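Long-range contacts in flavin-nucleotide-binding protein (Mycobacterium smegmatis, PDB 4YBN), which binds FAD and heme through a split beta-barrel of the pyridoxamine 5'-phosphate oxidase-related family and is probably an oxidoreductase: residues F100-A105 with K164-W169; V37-D42 with R71-G76; T189-A194 with T215-N220. One frame throughout, in Å; residues are numbered along the deposited sequence.

Interaction 1: F100-A105 with K164-W169; sequences FRYRSA and KLSEGW. With FAD (flavin-adenine dinucleotide), chain K.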
loop_
_atom_site.group_PDB
_atom_site.type_symbol
_atom_site.label_atom_id
_atom_site.label_comp_id
_atom_site.label_asym_id
_atom_site.label_seq_id
_atom_site.Cartn_x
_atom_site.Cartn_y
_atom_site.Cartn_z
ATOM N N PHE A 100 7.314 7.307 10.009
ATOM C CA PHE A 100 6.062 6.593 9.976
ATOM C C PHE A 100 6.204 5.332 10.754
ATOM O O PHE A 100 7.271 4.743 10.757
ATOM C CB PHE A 100 5.684 6.216 8.585
ATOM C CG PHE A 100 5.324 7.378 7.691
ATOM C CD1 PHE A 100 4.206 8.049 7.864
ATOM C CD2 PHE A 100 6.115 7.727 6.646
ATOM C CE1 PHE A 100 3.857 9.071 7.041
ATOM C CE2 PHE A 100 5.796 8.760 5.829
ATOM C CZ PHE A 100 4.663 9.432 6.022
ATOM N N ARG A 101 5.123 4.899 11.403
ATOM C CA ARG A 101 5.046 3.581 11.900
ATOM C C ARG A 101 4.502 2.749 10.726
ATOM O O ARG A 101 3.585 3.133 10.019
ATOM C CB ARG A 101 4.139 3.496 13.105
ATOM C CG ARG A 101 4.807 3.852 14.391
ATOM C CD ARG A 101 3.834 3.618 15.526
ATOM N NE ARG A 101 4.438 3.890 16.844
ATOM C CZ ARG A 101 3.776 3.894 17.999
ATOM N NH1 ARG A 101 2.459 3.658 18.020
ATOM N NH2 ARG A 101 4.420 4.167 19.161
ATOM N N TYR A 102 5.066 1.578 10.555
ATOM C CA TYR A 102 4.621 0.661 9.484
ATOM C C TYR A 102 5.127 -0.743 9.685
ATOM O O TYR A 102 5.999 -0.978 10.533
ATOM C CB TYR A 102 5.158 1.169 8.188
ATOM C CG TYR A 102 6.680 1.118 8.135
ATOM C CD1 TYR A 102 7.353 -0.094 7.904
ATOM C CD2 TYR A 102 7.455 2.280 8.314
ATOM C CE1 TYR A 102 8.738 -0.148 7.823
ATOM C CE2 TYR A 102 8.846 2.232 8.217
ATOM C CZ TYR A 102 9.478 1.016 7.979
ATOM O OH TYR A 102 10.847 0.948 7.890
ATOM N N ARG A 103 4.590 -1.676 8.883
ATOM C CA ARG A 103 5.080 -3.057 8.802
ATOM C C ARG A 103 5.128 -3.349 7.306
ATOM O O ARG A 103 4.185 -2.999 6.596
ATOM C CB ARG A 103 4.084 -4.001 9.437
ATOM C CG ARG A 103 3.876 -3.959 10.933
ATOM C CD ARG A 103 2.630 -4.737 11.283
ATOM N NE ARG A 103 1.482 -3.860 11.107
ATOM C CZ ARG A 103 0.215 -4.224 11.065
ATOM N NH1 ARG A 103 -0.123 -5.514 11.189
ATOM N NH2 ARG A 103 -0.726 -3.266 10.876
ATOM N N SER A 104 6.203 -3.909 6.789
ATOM C CA SER A 104 6.297 -4.122 5.387
ATOM C C SER A 104 6.989 -5.469 5.116
ATOM O O SER A 104 7.941 -5.808 5.821
ATOM C CB SER A 104 7.147 -3.005 4.707
ATOM O OG SER A 104 7.020 -3.239 3.279
ATOM N N ALA A 105 6.519 -6.210 4.138
ATOM C CA ALA A 105 7.201 -7.460 3.772
ATOM C C ALA A 105 7.488 -7.393 2.322
ATOM O O ALA A 105 6.706 -6.831 1.542
ATOM C CB ALA A 105 6.314 -8.632 4.107
ATOM N N LYS A 164 10.160 -5.858 7.641
ATOM C CA LYS A 164 10.625 -4.660 8.402
ATOM C C LYS A 164 9.507 -4.017 9.200
ATOM O O LYS A 164 8.392 -3.797 8.698
ATOM C CB LYS A 164 11.228 -3.697 7.445
ATOM C CG LYS A 164 11.888 -2.498 8.148
ATOM C CD LYS A 164 12.885 -1.747 7.265
ATOM C CE LYS A 164 13.685 -0.705 8.077
ATOM N NZ LYS A 164 14.412 0.172 7.108
ATOM N N LEU A 165 9.778 -3.797 10.480
ATOM C CA LEU A 165 8.772 -3.349 11.444
ATOM C C LEU A 165 9.241 -2.044 12.104
ATOM O O LEU A 165 10.307 -2.025 12.713
ATOM C CB LEU A 165 8.546 -4.403 12.554
ATOM C CG LEU A 165 8.388 -5.892 12.157
ATOM C CD1 LEU A 165 8.352 -6.818 13.382
ATOM C CD2 LEU A 165 7.095 -6.070 11.358
ATOM N N SER A 166 8.435 -0.987 12.034
ATOM C CA SER A 166 8.679 0.265 12.766
ATOM C C SER A 166 7.477 0.626 13.583
ATOM O O SER A 166 6.470 1.006 13.030
ATOM C CB SER A 166 8.952 1.390 11.808
ATOM O OG SER A 166 9.654 2.418 12.482
ATOM N N GLU A 167 7.526 0.426 14.893
ATOM C CA GLU A 167 6.393 0.767 15.741
ATOM C C GLU A 167 6.849 1.526 16.970
ATOM O O GLU A 167 6.202 1.437 18.022
ATOM C CB GLU A 167 5.623 -0.499 16.182
ATOM C CG GLU A 167 5.089 -1.383 15.048
ATOM C CD GLU A 167 4.018 -0.713 14.204
ATOM O OE1 GLU A 167 3.404 0.278 14.650
ATOM O OE2 GLU A 167 3.783 -1.165 13.080
ATOM N N GLY A 168 7.918 2.297 16.834
ATOM C CA GLY A 168 8.555 2.961 17.979
ATOM C C GLY A 168 8.046 4.355 18.181
ATOM O O GLY A 168 6.937 4.714 17.676
ATOM N N TRP A 169 8.837 5.132 18.932
ATOM C CA TRP A 169 8.551 6.538 19.243
ATOM C C TRP A 169 9.584 7.468 18.608
ATOM O O TRP A 169 10.604 7.004 18.180
ATOM C CB TRP A 169 8.614 6.737 20.754
ATOM C CG TRP A 169 7.600 6.020 21.433
ATOM C CD1 TRP A 169 7.735 4.830 22.078
ATOM C CD2 TRP A 169 6.224 6.389 21.525
ATOM N NE1 TRP A 169 6.516 4.445 22.583
ATOM C CE2 TRP A 169 5.576 5.388 22.261
ATOM C CE3 TRP A 169 5.483 7.491 21.078
ATOM C CZ2 TRP A 169 4.218 5.439 22.549
ATOM C CZ3 TRP A 169 4.141 7.541 21.369
ATOM C CH2 TRP A 169 3.532 6.532 22.109
HETATM P PA FAD K . 18.446 -2.055 0.581
HETATM O O1A FAD K . 19.740 -2.351 1.285
HETATM O O2A FAD K . 18.526 -1.235 -0.673
HETATM O O5B FAD K . 17.635 -3.482 0.386
HETATM C C5B FAD K . 18.173 -4.746 0.830
HETATM C C4B FAD K . 17.058 -5.717 1.246
HETATM O O4B FAD K . 16.427 -5.243 2.450
HETATM C C3B FAD K . 15.849 -5.810 0.306
HETATM O O3B FAD K . 16.049 -6.560 -0.906
HETATM C C2B FAD K . 14.718 -6.296 1.229
HETATM O O2B FAD K . 14.664 -7.715 1.306
HETATM C C1B FAD K . 15.097 -5.739 2.609
HETATM N N9A FAD K . 14.178 -4.649 2.952
HETATM C C8A FAD K . 14.555 -3.349 2.883
HETATM N N7A FAD K . 13.500 -2.541 3.198
HETATM C C5A FAD K . 12.441 -3.329 3.466
HETATM C C6A FAD K . 11.033 -3.052 3.849
HETATM N N6A FAD K . 10.681 -1.755 3.999
HETATM N N1A FAD K . 10.204 -4.119 4.062
HETATM C C2A FAD K . 10.627 -5.407 3.880
HETATM N N3A FAD K . 11.901 -5.693 3.534
HETATM C C4A FAD K . 12.864 -4.724 3.315
HETATM N N1 FAD K . 12.671 4.720 3.814
HETATM C C2 FAD K . 13.209 5.947 3.552
HETATM O O2 FAD K . 14.438 5.906 3.317
HETATM N N3 FAD K . 12.459 7.089 3.543
HETATM C C4 FAD K . 11.088 7.068 3.729
HETATM O O4 FAD K . 10.278 8.037 3.691
HETATM C C4X FAD K . 10.450 5.771 4.050
HETATM N N5 FAD K . 9.113 5.664 4.249
HETATM C C5X FAD K . 8.570 4.439 4.479
HETATM C C6 FAD K . 7.237 4.329 4.700
HETATM C C7 FAD K . 6.696 3.087 4.977
HETATM C C7M FAD K . 5.227 2.943 5.200
HETATM C C8 FAD K . 7.516 1.856 5.007
HETATM C C8M FAD K . 6.897 0.503 5.247
HETATM C C9 FAD K . 8.858 1.970 4.796
HETATM C C9A FAD K . 9.406 3.218 4.531
HETATM N N10 FAD K . 10.774 3.324 4.278
HETATM C C10 FAD K . 11.336 4.581 4.062
HETATM C "C1'" FAD K . 11.654 2.130 4.355
HETATM C "C2'" FAD K . 12.189 1.642 3.035
HETATM O "O2'" FAD K . 11.319 0.619 2.557
HETATM C "C3'" FAD K . 13.559 1.018 3.316
HETATM O "O3'" FAD K . 13.458 0.114 4.466
HETATM C "C4'" FAD K . 14.621 2.134 3.509
HETATM O "O4'" FAD K . 14.693 2.997 2.339
HETATM C "C5'" FAD K . 15.983 1.522 3.777
HETATM O "O5'" FAD K . 16.208 0.519 2.797
HETATM P P FAD K . 17.637 -0.204 2.652
HETATM O O1P FAD K . 17.888 -0.771 4.025
HETATM O O2P FAD K . 18.605 0.736 2.032
HETATM O O3P FAD K . 17.371 -1.384 1.616
#

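Interaction 2: V37-D42 with R71-G76; sequences VALVRD and RALAEG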
loop_
_atom_site.group_PDB
_atom_site.type_symbol
_atom_site.label_atom_id
_atom_site.label_comp_id
_atom_site.label_asym_id
_atom_site.label_seq_id
_atom_site.Cartn_x
_atom_site.Cartn_y
_atom_site.Cartn_z
ATOM N N VAL A 37 3.061 -5.770 -6.922
ATOM C CA VAL A 37 3.917 -6.739 -7.590
ATOM C C VAL A 37 4.784 -6.031 -8.627
ATOM O O VAL A 37 4.316 -5.225 -9.378
ATOM C CB VAL A 37 3.098 -7.786 -8.304
ATOM C CG1 VAL A 37 3.989 -8.691 -9.149
ATOM C CG2 VAL A 37 2.289 -8.599 -7.329
ATOM N N ALA A 38 6.066 -6.287 -8.557
ATOM C CA ALA A 38 7.055 -5.702 -9.450
ATOM C C ALA A 38 7.683 -6.802 -10.297
ATOM O O ALA A 38 7.992 -7.898 -9.782
ATOM C CB ALA A 38 8.115 -5.046 -8.619
ATOM N N LEU A 39 7.868 -6.530 -11.588
ATOM C CA LEU A 39 8.518 -7.401 -12.481
ATOM C C LEU A 39 9.240 -6.536 -13.550
ATOM O O LEU A 39 9.181 -5.306 -13.535
ATOM C CB LEU A 39 7.532 -8.329 -13.143
ATOM C CG LEU A 39 6.459 -7.771 -14.057
ATOM C CD1 LEU A 39 6.062 -8.793 -15.097
ATOM C CD2 LEU A 39 5.249 -7.359 -13.224
ATOM N N VAL A 40 9.935 -7.206 -14.447
ATOM C CA VAL A 40 10.739 -6.537 -15.469
ATOM C C VAL A 40 10.157 -6.922 -16.824
ATOM O O VAL A 40 9.830 -8.109 -17.080
ATOM C CB VAL A 40 12.161 -7.010 -15.361
ATOM C CG1 VAL A 40 13.072 -6.258 -16.316
ATOM C CG2 VAL A 40 12.698 -6.835 -13.941
ATOM N N ARG A 41 9.932 -5.915 -17.659
ATOM C CA ARG A 41 9.601 -6.112 -19.086
ATOM C C ARG A 41 10.556 -5.307 -19.918
ATOM O O ARG A 41 10.716 -4.079 -19.694
ATOM C CB ARG A 41 8.213 -5.593 -19.387
ATOM C CG ARG A 41 7.150 -6.256 -18.564
ATOM C CD ARG A 41 6.803 -7.651 -19.106
ATOM N NE ARG A 41 7.643 -8.762 -18.626
ATOM C CZ ARG A 41 7.673 -9.984 -19.170
ATOM N NH1 ARG A 41 6.984 -10.252 -20.266
ATOM N NH2 ARG A 41 8.427 -10.931 -18.638
ATOM N N ASP A 42 11.251 -5.995 -20.828
ATOM C CA ASP A 42 12.201 -5.354 -21.740
ATOM C C ASP A 42 13.162 -4.458 -21.020
ATOM O O ASP A 42 13.381 -3.312 -21.393
ATOM C CB ASP A 42 11.437 -4.630 -22.847
ATOM C CG ASP A 42 10.494 -5.589 -23.594
ATOM O OD1 ASP A 42 10.846 -6.795 -23.712
ATOM O OD2 ASP A 42 9.392 -5.178 -24.010
ATOM N N ARG A 71 -0.271 -12.641 -17.375
ATOM C CA ARG A 71 0.369 -13.543 -18.353
ATOM C C ARG A 71 1.880 -13.554 -18.251
ATOM O O ARG A 71 2.499 -14.590 -18.383
ATOM C CB ARG A 71 -0.001 -13.204 -19.804
ATOM C CG ARG A 71 -1.324 -13.749 -20.271
ATOM C CD ARG A 71 -1.528 -13.375 -21.735
ATOM N NE ARG A 71 -2.899 -13.646 -22.132
ATOM C CZ ARG A 71 -3.352 -13.546 -23.378
ATOM N NH1 ARG A 71 -2.534 -13.169 -24.360
ATOM N NH2 ARG A 71 -4.629 -13.834 -23.640
ATOM N N ALA A 72 2.462 -12.421 -18.009
ATOM C CA ALA A 72 3.908 -12.294 -17.878
ATOM C C ALA A 72 4.383 -13.079 -16.697
ATOM O O ALA A 72 5.327 -13.847 -16.773
ATOM C CB ALA A 72 4.309 -10.831 -17.783
ATOM N N LEU A 73 3.646 -13.020 -15.594
ATOM C CA LEU A 73 3.991 -13.791 -14.450
ATOM C C LEU A 73 3.758 -15.278 -14.658
ATOM O O LEU A 73 4.533 -16.093 -14.196
ATOM C CB LEU A 73 3.136 -13.350 -13.261
ATOM C CG LEU A 73 3.406 -11.913 -12.735
ATOM C CD1 LEU A 73 2.326 -11.618 -11.698
ATOM C CD2 LEU A 73 4.767 -11.861 -12.089
ATOM N N ALA A 74 2.678 -15.625 -15.329
ATOM C CA ALA A 74 2.375 -17.014 -15.627
ATOM C C ALA A 74 3.498 -17.646 -16.520
ATOM O O ALA A 74 3.890 -18.778 -16.344
ATOM C CB ALA A 74 1.111 -17.104 -16.378
ATOM N N GLU A 75 4.086 -16.826 -17.357
ATOM C CA GLU A 75 5.175 -17.253 -18.265
ATOM C C GLU A 75 6.530 -17.253 -17.572
ATOM O O GLU A 75 7.546 -17.591 -18.189
ATOM C CB GLU A 75 5.198 -16.355 -19.486
ATOM C CG GLU A 75 3.977 -16.637 -20.373
ATOM C CD GLU A 75 3.741 -15.616 -21.514
ATOM O OE1 GLU A 75 4.555 -14.714 -21.792
ATOM O OE2 GLU A 75 2.664 -15.675 -22.140
ATOM N N GLY A 76 6.579 -16.917 -16.282
ATOM C CA GLY A 76 7.781 -17.107 -15.539
ATOM C C GLY A 76 8.544 -15.853 -15.154
ATOM O O GLY A 76 9.622 -15.952 -14.599
HETATM O O HOH W 1 7.390 -13.487 -18.554
#

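Interaction 3: T189-A194 with T215-N220; sequences TTQYGA and TGELRN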
loop_
_atom_site.group_PDB
_atom_site.type_symbol
_atom_site.label_atom_id
_atom_site.label_comp_id
_atom_site.label_asym_id
_atom_site.label_seq_id
_atom_site.Cartn_x
_atom_site.Cartn_y
_atom_site.Cartn_z
ATOM N N THR A 189 -5.412 3.752 11.172
ATOM C CA THR A 189 -6.086 2.464 11.092
ATOM C C THR A 189 -6.987 2.457 9.867
ATOM O O THR A 189 -7.456 3.487 9.415
ATOM C CB THR A 189 -6.946 2.172 12.317
ATOM O OG1 THR A 189 -7.948 3.173 12.437
ATOM C CG2 THR A 189 -6.120 2.216 13.594
ATOM N N THR A 190 -7.208 1.259 9.353
ATOM C CA THR A 190 -8.046 1.064 8.214
ATOM C C THR A 190 -9.176 0.234 8.702
ATOM O O THR A 190 -8.971 -0.790 9.336
ATOM C CB THR A 190 -7.242 0.458 7.064
ATOM O OG1 THR A 190 -6.327 1.463 6.603
ATOM C CG2 THR A 190 -8.151 0.089 5.905
ATOM N N GLN A 191 -10.396 0.728 8.461
ATOM C CA GLN A 191 -11.591 0.137 8.987
ATOM C C GLN A 191 -12.686 -0.059 7.944
ATOM O O GLN A 191 -12.827 0.760 7.050
ATOM C CB GLN A 191 -12.130 1.018 10.102
ATOM C CG GLN A 191 -11.969 0.337 11.450
ATOM C CD GLN A 191 -11.993 1.360 12.548
ATOM O OE1 GLN A 191 -10.994 2.050 12.787
ATOM N NE2 GLN A 191 -13.154 1.489 13.213
ATOM N N TYR A 192 -13.477 -1.102 8.142
ATOM C CA TYR A 192 -14.658 -1.354 7.340
ATOM C C TYR A 192 -15.780 -0.365 7.757
ATOM O O TYR A 192 -16.010 -0.181 8.922
ATOM C CB TYR A 192 -15.172 -2.759 7.568
ATOM C CG TYR A 192 -14.298 -3.897 7.103
ATOM C CD1 TYR A 192 -14.129 -4.142 5.770
ATOM C CD2 TYR A 192 -13.626 -4.709 8.037
ATOM C CE1 TYR A 192 -13.317 -5.169 5.339
ATOM C CE2 TYR A 192 -12.834 -5.730 7.621
ATOM C CZ TYR A 192 -12.687 -5.952 6.268
ATOM O OH TYR A 192 -11.865 -7.005 5.861
ATOM N N GLY A 193 -16.417 0.277 6.788
ATOM C CA GLY A 193 -17.636 1.038 6.996
ATOM C C GLY A 193 -18.899 0.176 6.962
ATOM O O GLY A 193 -18.872 -1.020 6.681
ATOM N N ALA A 194 -20.031 0.801 7.308
ATOM C CA ALA A 194 -21.330 0.120 7.230
ATOM C C ALA A 194 -21.533 -0.301 5.775
ATOM O O ALA A 194 -21.215 0.476 4.864
ATOM C CB ALA A 194 -22.452 1.104 7.656
ATOM N N THR A 215 -16.263 -6.223 9.974
ATOM C CA THR A 215 -16.357 -5.080 10.823
ATOM C C THR A 215 -15.032 -4.953 11.629
ATOM O O THR A 215 -14.313 -5.932 11.831
ATOM C CB THR A 215 -17.586 -5.247 11.750
ATOM O OG1 THR A 215 -17.982 -3.961 12.228
ATOM C CG2 THR A 215 -17.272 -6.221 12.904
ATOM N N GLY A 216 -14.748 -3.763 12.102
ATOM C CA GLY A 216 -13.481 -3.469 12.792
ATOM C C GLY A 216 -12.399 -3.127 11.791
ATOM O O GLY A 216 -12.657 -2.710 10.641
ATOM N N GLU A 217 -11.183 -3.409 12.203
ATOM C CA GLU A 217 -10.045 -3.123 11.393
ATOM C C GLU A 217 -9.833 -4.188 10.353
ATOM O O GLU A 217 -9.946 -5.385 10.565
ATOM C CB GLU A 217 -8.791 -2.962 12.230
ATOM C CG GLU A 217 -8.827 -1.737 13.114
ATOM C CD GLU A 217 -7.564 -1.583 13.951
ATOM O OE1 GLU A 217 -6.546 -2.263 13.697
ATOM O OE2 GLU A 217 -7.593 -0.762 14.869
ATOM N N LEU A 218 -9.530 -3.691 9.194
ATOM C CA LEU A 218 -9.343 -4.476 8.006
ATOM C C LEU A 218 -8.427 -5.627 8.299
ATOM O O LEU A 218 -7.359 -5.377 8.841
ATOM C CB LEU A 218 -8.662 -3.585 6.979
ATOM C CG LEU A 218 -7.874 -4.268 5.894
ATOM C CD1 LEU A 218 -8.884 -4.882 4.931
ATOM C CD2 LEU A 218 -6.863 -3.309 5.266
ATOM N N ARG A 219 -8.843 -6.867 7.951
ATOM C CA ARG A 219 -7.936 -8.052 7.976
ATOM C C ARG A 219 -8.028 -8.895 6.668
ATOM O O ARG A 219 -8.867 -8.631 5.804
ATOM C CB ARG A 219 -8.082 -8.890 9.283
ATOM C CG ARG A 219 -7.289 -8.260 10.438
ATOM C CD ARG A 219 -6.886 -9.230 11.518
ATOM N NE ARG A 219 -5.861 -10.242 11.192
ATOM C CZ ARG A 219 -5.905 -11.500 11.638
ATOM N NH1 ARG A 219 -6.954 -11.912 12.347
ATOM N NH2 ARG A 219 -4.933 -12.374 11.350
ATOM N N ASN A 220 -7.108 -9.842 6.509
ATOM C CA ASN A 220 -7.060 -10.751 5.335
ATOM C C ASN A 220 -7.199 -12.271 5.754
ATOM O O ASN A 220 -6.524 -13.159 5.186
ATOM C CB ASN A 220 -5.770 -10.477 4.510
ATOM C CG ASN A 220 -5.881 -10.929 3.055
ATOM O OD1 ASN A 220 -6.978 -11.214 2.582
ATOM N ND2 ASN A 220 -4.721 -10.963 2.325
HETATM O O HOH W 2 -16.266 -1.998 11.178
#

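Interaction 1: F100-A105 with K164-W169
The ring of Tyr-102 is held between a cofactor and a serine. The dimethylbenzene part of the flavin lies over one face, with FAD C8 above the ring centre and 3.3 Å from Tyr-102 CG, and Ser-166 CB makes a CH-pi contact on the other, 3.9 Å from the ring centroid and displaced toward the rim. A residue as small as serine fits beneath the tyrosine ring, and its OG is hydrogen-bonded to Lys-17. Further along, Arg-101 turns an edge of its guanidinium to the face of Trp-169, with NH2 over the ring, in a cation-pi contact (Arg-101 CZ 4.7 Å from the centroid of the six-membered ring). In its own plane, at the edge, Arg-101 NE (2.8 Å) and NH2 (3.0 Å) both donate to Gly-168 O. These groups decorate antiparallel neighbours in the split beta-barrel, where Tyr-102 and Ser-104 form hydrogen-bonded pairs with Ser-166 and Lys-164; Ser-166 N reaches Tyr-102 O at 172°, nearly straight. With CG wedged between its backbone N and carbonyl carbon (chi1 65°), Tyr-102 turns its ring against the flavin, and its OH meets a heme propionate oxygen. Lys-164, fully extended, carries NZ to FAD O3' (2.8 Å) and to the heme, while Ser-104 CB packs on FAD N1A (3.3 Å).

Interaction 2: V37-D42 with R71-G76
Arg-41 bends across Ala-72 at the exposed end of a strand-on-helix packing: strand 34-41 of the split beta-barrel lies beside the last turn of helix 68-74. From CB the Arg-41 chain folds twice, at chi2 (-78°) and chi3 (86°), instead of stretching out into solvent, and this brings its end back toward the helix. NE donates to Val-40 O at 2.8 Å, a bond to its own strand that ties the bend down. CZ then sits 3.7 Å from Ala-72 CB, so the methyl group lies over one face of the guanidinium, close to its centre. NH1 reaches the same methyl, and NH2 makes a weak bond to a water that donates in turn to Ala-72 O, 2.7 Å away. Arginine suits this exposed margin because its flat group can rest on a methyl while its N-H groups still find polar partners. Deeper in, the contact is wholly apolar. Leu-39 CD1 meets Ala-72 CB at 3.8 Å, and Val-37 CG1 touches Leu-73 CD1 at 4.2 Å. The small Ala-72 allows Leu-39 and Arg-41 to share one methyl, whereas the longer Leu-73 carries on inward to Phe-48, Phe-111 and Leu-152. Ala-38, on the strand's other face, packs on Ala-38 of the second subunit. The helix stops in a Schellman motif: Gly-76 takes the positive phi of 109° that glycine accepts readily, and its N donates to Leu-73 O at 3.0 Å.

Interaction 3: T189-A194 with T215-N220
Tyr-192 and Leu-218 meet nearly at right angles, the leucine CD1 approaching Tyr-192 CZ at 4.2 Å while Tyr-192 CE2 rests 3.7 Å from Leu-218 CA. A tyrosine suits the spot because its long ring can lie along the backbone of 215-219 and bring its hydroxyl as far as Arg-219. On the other branch, Leu-218 CD2 packs on Thr-190 CG2 at 3.7 Å, the two side chains lying side by side and pointing the same way. Thr-190 CG2 gets there by standing anti to its own backbone N, which leaves OG1 for a hydrogen bond with OG1 of Thr-190 in the second subunit. At the margin, Gln-191 CG comes within 3.2 Å of Gly-216 O, and the extended Glu-217 chain lays OE2 against the methyl CG2 of Thr-189.

Two backbone bonds set these side chains in place. Leu-218 N donates to Thr-190 O at 3.0 Å, and Tyr-192 N donates to Gly-216 O at 3.1 Å; each is nearly straight (168°). Between them the backbones of Gln-191 and Glu-217 come together, their CA atoms 4.3 Å apart. Gly-216, with a positive phi of 85° that suits a residue lacking CB, turns its carbonyl to the strand. A water bridges the two segments, donating to Tyr-192 O and hydrogen-bonded to Thr-215 OG1.

Beyond this shell, Leu-188 of the second subunit packs on Thr-190, Tyr-192 and Leu-218, and Asn-220 fastens the C-terminal segment to the carbonyls of Leu-29 and Phe-52. The arrangement is a single beta bridge, by which an irregular C-terminal segment joins strand 184-192 where that strand pairs antiparallel with the second subunit and carries the sheet across the dimer interface.

All three interactions reach the same antiparallel sheet and touch the second subunit, yet none meets another: the nearest atoms are about 7 Å apart between interactions 1 and 3, 9 Å between 1 and 2, and 12 Å between 2 and 3. Interaction 1 is the one that handles the cofactors directly, with FAD and heme on its tyrosine and lysine. The same FAD is also bound by Trp-69 of the second subunit, so the pocket is shared; within one chain, the Leu-39 side chain of interaction 2 lies about 5 Å from that of Trp-69. Interaction 3 stands further off, its Leu-218 side chain about 10 Å from a bound FAD.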